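Local atomic coordinates of thiol-activated cytolysin (Desulfobulbus propionicus, PDB entry 6NAL), a protein that probably oligomerises on membranes and inserts a beta-barrel pore, as other cholesterol-dependent cytolysins do. Residues Q195-V200 against Y240-F245. Residues are numbered along the deposited sequence; the frame is centred on the assembly and turned at random.
Sequences QIFYSV and YGRQIF
A classic beta bulge on strand 187-202 marks this antiparallel pairing with strand 232-250 in the bent central sheet of the cytolysin fold: Phe197 and Tyr198 together face the single residue Tyr240. Before the bulge the ladder is regular, since Gln195 and Arg242 exchange two backbone hydrogen bonds, Gln195 N to Arg242 O (2.9 Å) and Arg242 N to Gln195 O. Ile196 and Gly241 then form a non-hydrogen-bonded pair whose CA atoms approach to 4.3 Å, and Gly241 CA also makes a CA-H...O contact with Gln195 O. At the bulge, Tyr240 O is gripped by two amides, Phe197 N at 2.7 Å in the carbonyl plane and Tyr198 N, longer and tilted from that plane. Tyr240 N returns a bond to Tyr198 O, and the register has shifted by one.

The extra residue brings two neighbouring aromatic side chains against the partner strand. Phe197 leans obliquely against the glycine, its ring making an off-centre CH-pi contact with Gly241 CA, while its CZ reaches Arg242 CB at 3.7 Å. Beyond CB the arginine runs extended away from the bulge, and its guanidinium NH1 is held by Ser297 OG and Gly295 O.

Tyr198 has CG between its backbone N and carbonyl carbon (chi1 57°), a setting that lays one ring face beneath Tyr240 CB, which stands 3.8 Å from the ring centroid in a CH-pi contact. The two tyrosine rings are nearly parallel, 15° apart, but slid so far that they barely overlap; Tyr198 CE2 meets Tyr240 CD1 at 3.5 Å. Farther along, Val200 CG2 packs obliquely against Tyr240 CE1 at 3.7 Å.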
ATOM      1  N   GLN A 195      -7.656 -34.588   4.991  1.00 37.24           N
ATOM      2  CA  GLN A 195      -6.831 -35.785   4.888  1.00 37.32           C
ATOM      3  C   GLN A 195      -7.515 -36.843   4.045  1.00 34.60           C
ATOM      4  O   GLN A 195      -8.646 -37.230   4.336  1.00 31.83           O
ATOM      5  CB  GLN A 195      -6.503 -36.371   6.264  1.00 43.08           C
ATOM      6  CG  GLN A 195      -5.539 -37.529   6.160  1.00 45.37           C
ATOM      7  CD  GLN A 195      -5.086 -38.053   7.524  1.00 44.98           C
ATOM      8  OE1 GLN A 195      -5.532 -37.561   8.560  1.00 43.94           O
ATOM      9  NE2 GLN A 195      -4.242 -39.092   7.516  1.00 45.98           N
ATOM     10  N   ILE A 196      -6.801 -37.353   3.043  1.00 39.40           N
ATOM     11  CA  ILE A 196      -7.275 -38.433   2.187  1.00 36.37           C
ATOM     12  C   ILE A 196      -6.769 -39.764   2.731  1.00 40.05           C
ATOM     13  O   ILE A 196      -5.554 -40.000   2.773  1.00 39.40           O
ATOM     14  CB  ILE A 196      -6.800 -38.234   0.738  1.00 37.83           C
ATOM     15  CG1 ILE A 196      -7.238 -36.861   0.200  1.00 39.18           C
ATOM     16  CG2 ILE A 196      -7.285 -39.346  -0.147  1.00 35.59           C
ATOM     17  CD1 ILE A 196      -6.664 -36.551  -1.213  1.00 36.18           C
ATOM     18  N   PHE A 197      -7.695 -40.677   3.075  1.00 40.01           N
ATOM     19  CA  PHE A 197      -7.268 -41.980   3.587  1.00 37.05           C
ATOM     20  C   PHE A 197      -6.985 -42.932   2.439  1.00 40.51           C
ATOM     21  O   PHE A 197      -5.910 -43.528   2.378  1.00 43.61           O
ATOM     22  CB  PHE A 197      -8.310 -42.600   4.539  1.00 34.14           C
ATOM     23  CG  PHE A 197      -8.535 -41.811   5.799  1.00 39.94           C
ATOM     24  CD1 PHE A 197      -7.517 -41.077   6.372  1.00 42.22           C
ATOM     25  CD2 PHE A 197      -9.759 -41.805   6.411  1.00 39.95           C
ATOM     26  CE1 PHE A 197      -7.731 -40.346   7.528  1.00 34.87           C
ATOM     27  CE2 PHE A 197      -9.983 -41.073   7.563  1.00 42.26           C
ATOM     28  CZ  PHE A 197      -8.967 -40.326   8.113  1.00 38.21           C
ATOM     29  N   TYR A 198      -7.935 -43.079   1.513  1.00 38.60           N
ATOM     30  CA  TYR A 198      -7.723 -43.901   0.330  1.00 37.94           C
ATOM     31  C   TYR A 198      -8.505 -43.372  -0.874  1.00 35.82           C
ATOM     32  O   TYR A 198      -9.400 -42.536  -0.749  1.00 36.05           O
ATOM     33  CB  TYR A 198      -8.145 -45.354   0.580  1.00 32.36           C
ATOM     34  CG  TYR A 198      -9.595 -45.495   1.030  1.00 28.25           C
ATOM     35  CD1 TYR A 198      -9.937 -45.385   2.369  1.00 29.60           C
ATOM     36  CD2 TYR A 198     -10.646 -45.732   0.109  1.00 32.94           C
ATOM     37  CE1 TYR A 198     -11.263 -45.540   2.785  1.00 30.96           C
ATOM     38  CE2 TYR A 198     -11.942 -45.870   0.536  1.00 30.49           C
ATOM     39  CZ  TYR A 198     -12.224 -45.793   1.873  1.00 30.57           C
ATOM     40  OH  TYR A 198     -13.514 -45.898   2.307  1.00 35.60           O
ATOM     41  N   SER A 199      -8.203 -43.944  -2.045  1.00 41.82           N
ATOM     42  CA  SER A 199      -8.891 -43.611  -3.280  1.00 41.05           C
ATOM     43  C   SER A 199      -9.432 -44.863  -3.976  1.00 39.42           C
ATOM     44  O   SER A 199      -8.958 -45.979  -3.763  1.00 37.77           O
ATOM     45  CB  SER A 199      -7.965 -42.859  -4.238  1.00 37.45           C
ATOM     46  OG  SER A 199      -7.634 -41.589  -3.724  1.00 58.85           O
ATOM     47  N   VAL A 200     -10.446 -44.653  -4.823  1.00 36.00           N
ATOM     48  CA  VAL A 200     -11.015 -45.703  -5.649  1.00 36.46           C
ATOM     49  C   VAL A 200     -11.205 -45.173  -7.061  1.00 38.42           C
ATOM     50  O   VAL A 200     -11.916 -44.178  -7.268  1.00 40.86           O
ATOM     51  CB  VAL A 200     -12.350 -46.238  -5.114  1.00 37.59           C
ATOM     52  CG1 VAL A 200     -12.804 -47.350  -6.044  1.00 36.78           C
ATOM     53  CG2 VAL A 200     -12.253 -46.708  -3.664  1.00 34.67           C
ATOM     54  N   TYR A 240     -11.535 -40.633  -0.549  1.00 26.34           N
ATOM     55  CA  TYR A 240     -12.257 -40.810   0.701  1.00 33.04           C
ATOM     56  C   TYR A 240     -11.363 -40.406   1.870  1.00 29.67           C
ATOM     57  O   TYR A 240     -10.173 -40.724   1.896  1.00 34.99           O
ATOM     58  CB  TYR A 240     -12.701 -42.294   0.899  1.00 32.07           C
ATOM     59  CG  TYR A 240     -13.599 -42.798  -0.172  1.00 33.44           C
ATOM     60  CD1 TYR A 240     -13.074 -43.188  -1.380  1.00 30.55           C
ATOM     61  CD2 TYR A 240     -14.968 -42.857  -0.002  1.00 30.26           C
ATOM     62  CE1 TYR A 240     -13.868 -43.651  -2.372  1.00 38.87           C
ATOM     63  CE2 TYR A 240     -15.797 -43.335  -1.016  1.00 32.82           C
ATOM     64  CZ  TYR A 240     -15.224 -43.741  -2.192  1.00 40.42           C
ATOM     65  OH  TYR A 240     -15.946 -44.178  -3.255  1.00 44.94           O
ATOM     66  N   GLY A 241     -11.937 -39.764   2.862  1.00 33.31           N
ATOM     67  CA  GLY A 241     -11.113 -39.375   3.967  1.00 29.19           C
ATOM     68  C   GLY A 241     -11.854 -38.566   4.989  1.00 33.37           C
ATOM     69  O   GLY A 241     -12.987 -38.889   5.309  1.00 30.96           O
ATOM     70  N   ARG A 242     -11.222 -37.495   5.490  1.00 33.71           N
ATOM     71  CA  ARG A 242     -11.695 -36.742   6.642  1.00 33.02           C
ATOM     72  C   ARG A 242     -11.412 -35.265   6.426  1.00 29.72           C
ATOM     73  O   ARG A 242     -10.386 -34.891   5.872  1.00 35.20           O
ATOM     74  CB  ARG A 242     -10.968 -37.211   7.906  1.00 29.79           C
ATOM     75  CG  ARG A 242     -11.259 -36.452   9.182  1.00 28.35           C
ATOM     76  CD  ARG A 242     -10.535 -37.216  10.339  1.00 41.88           C
ATOM     77  NE  ARG A 242     -10.470 -36.486  11.592  1.00 51.49           N
ATOM     78  CZ  ARG A 242     -11.447 -36.450  12.487  1.00 49.42           C
ATOM     79  NH1 ARG A 242     -12.556 -37.117  12.230  1.00 50.66           N
ATOM     80  NH2 ARG A 242     -11.301 -35.783  13.638  1.00 57.57           N
ATOM     81  N   GLN A 243     -12.250 -34.429   6.984  1.00 33.15           N
ATOM     82  CA  GLN A 243     -12.229 -33.019   6.669  1.00 34.99           C
ATOM     83  C   GLN A 243     -12.699 -32.295   7.918  1.00 29.60           C
ATOM     84  O   GLN A 243     -13.684 -32.674   8.547  1.00 35.25           O
ATOM     85  CB  GLN A 243     -13.103 -32.756   5.440  1.00 30.76           C
ATOM     86  CG  GLN A 243     -12.687 -31.618   4.595  1.00 47.72           C
ATOM     87  CD  GLN A 243     -13.255 -31.686   3.192  1.00 40.50           C
ATOM     88  OE1 GLN A 243     -12.641 -31.170   2.267  1.00 54.31           O
ATOM     89  NE2 GLN A 243     -14.420 -32.297   3.024  1.00 38.04           N
ATOM     90  N   ILE A 244     -11.960 -31.270   8.273  1.00 27.58           N
ATOM     91  CA  ILE A 244     -12.288 -30.378   9.363  1.00 32.25           C
ATOM     92  C   ILE A 244     -12.336 -28.945   8.833  1.00 36.98           C
ATOM     93  O   ILE A 244     -11.390 -28.478   8.180  1.00 35.69           O
ATOM     94  CB  ILE A 244     -11.254 -30.489  10.496  1.00 38.57           C
ATOM     95  CG1 ILE A 244     -11.175 -31.965  10.906  1.00 43.40           C
ATOM     96  CG2 ILE A 244     -11.639 -29.549  11.595  1.00 31.19           C
ATOM     97  CD1 ILE A 244      -9.981 -32.267  11.760  1.00 46.93           C
ATOM     98  N   PHE A 245     -13.410 -28.242   9.152  1.00 29.53           N
ATOM     99  CA  PHE A 245     -13.565 -26.836   8.811  1.00 32.78           C
ATOM    100  C   PHE A 245     -13.653 -26.037  10.089  1.00 31.55           C
ATOM    101  O   PHE A 245     -14.387 -26.427  10.991  1.00 36.52           O
ATOM    102  CB  PHE A 245     -14.840 -26.609   7.999  1.00 39.04           C
ATOM    103  CG  PHE A 245     -14.748 -27.078   6.593  1.00 33.06           C
ATOM    104  CD1 PHE A 245     -15.139 -28.342   6.251  1.00 43.15           C
ATOM    105  CD2 PHE A 245     -14.275 -26.233   5.604  1.00 48.65           C
ATOM    106  CE1 PHE A 245     -15.065 -28.778   4.926  1.00 49.94           C
ATOM    107  CE2 PHE A 245     -14.186 -26.652   4.293  1.00 49.07           C
ATOM    108  CZ  PHE A 245     -14.587 -27.922   3.953  1.00 43.36           C
TER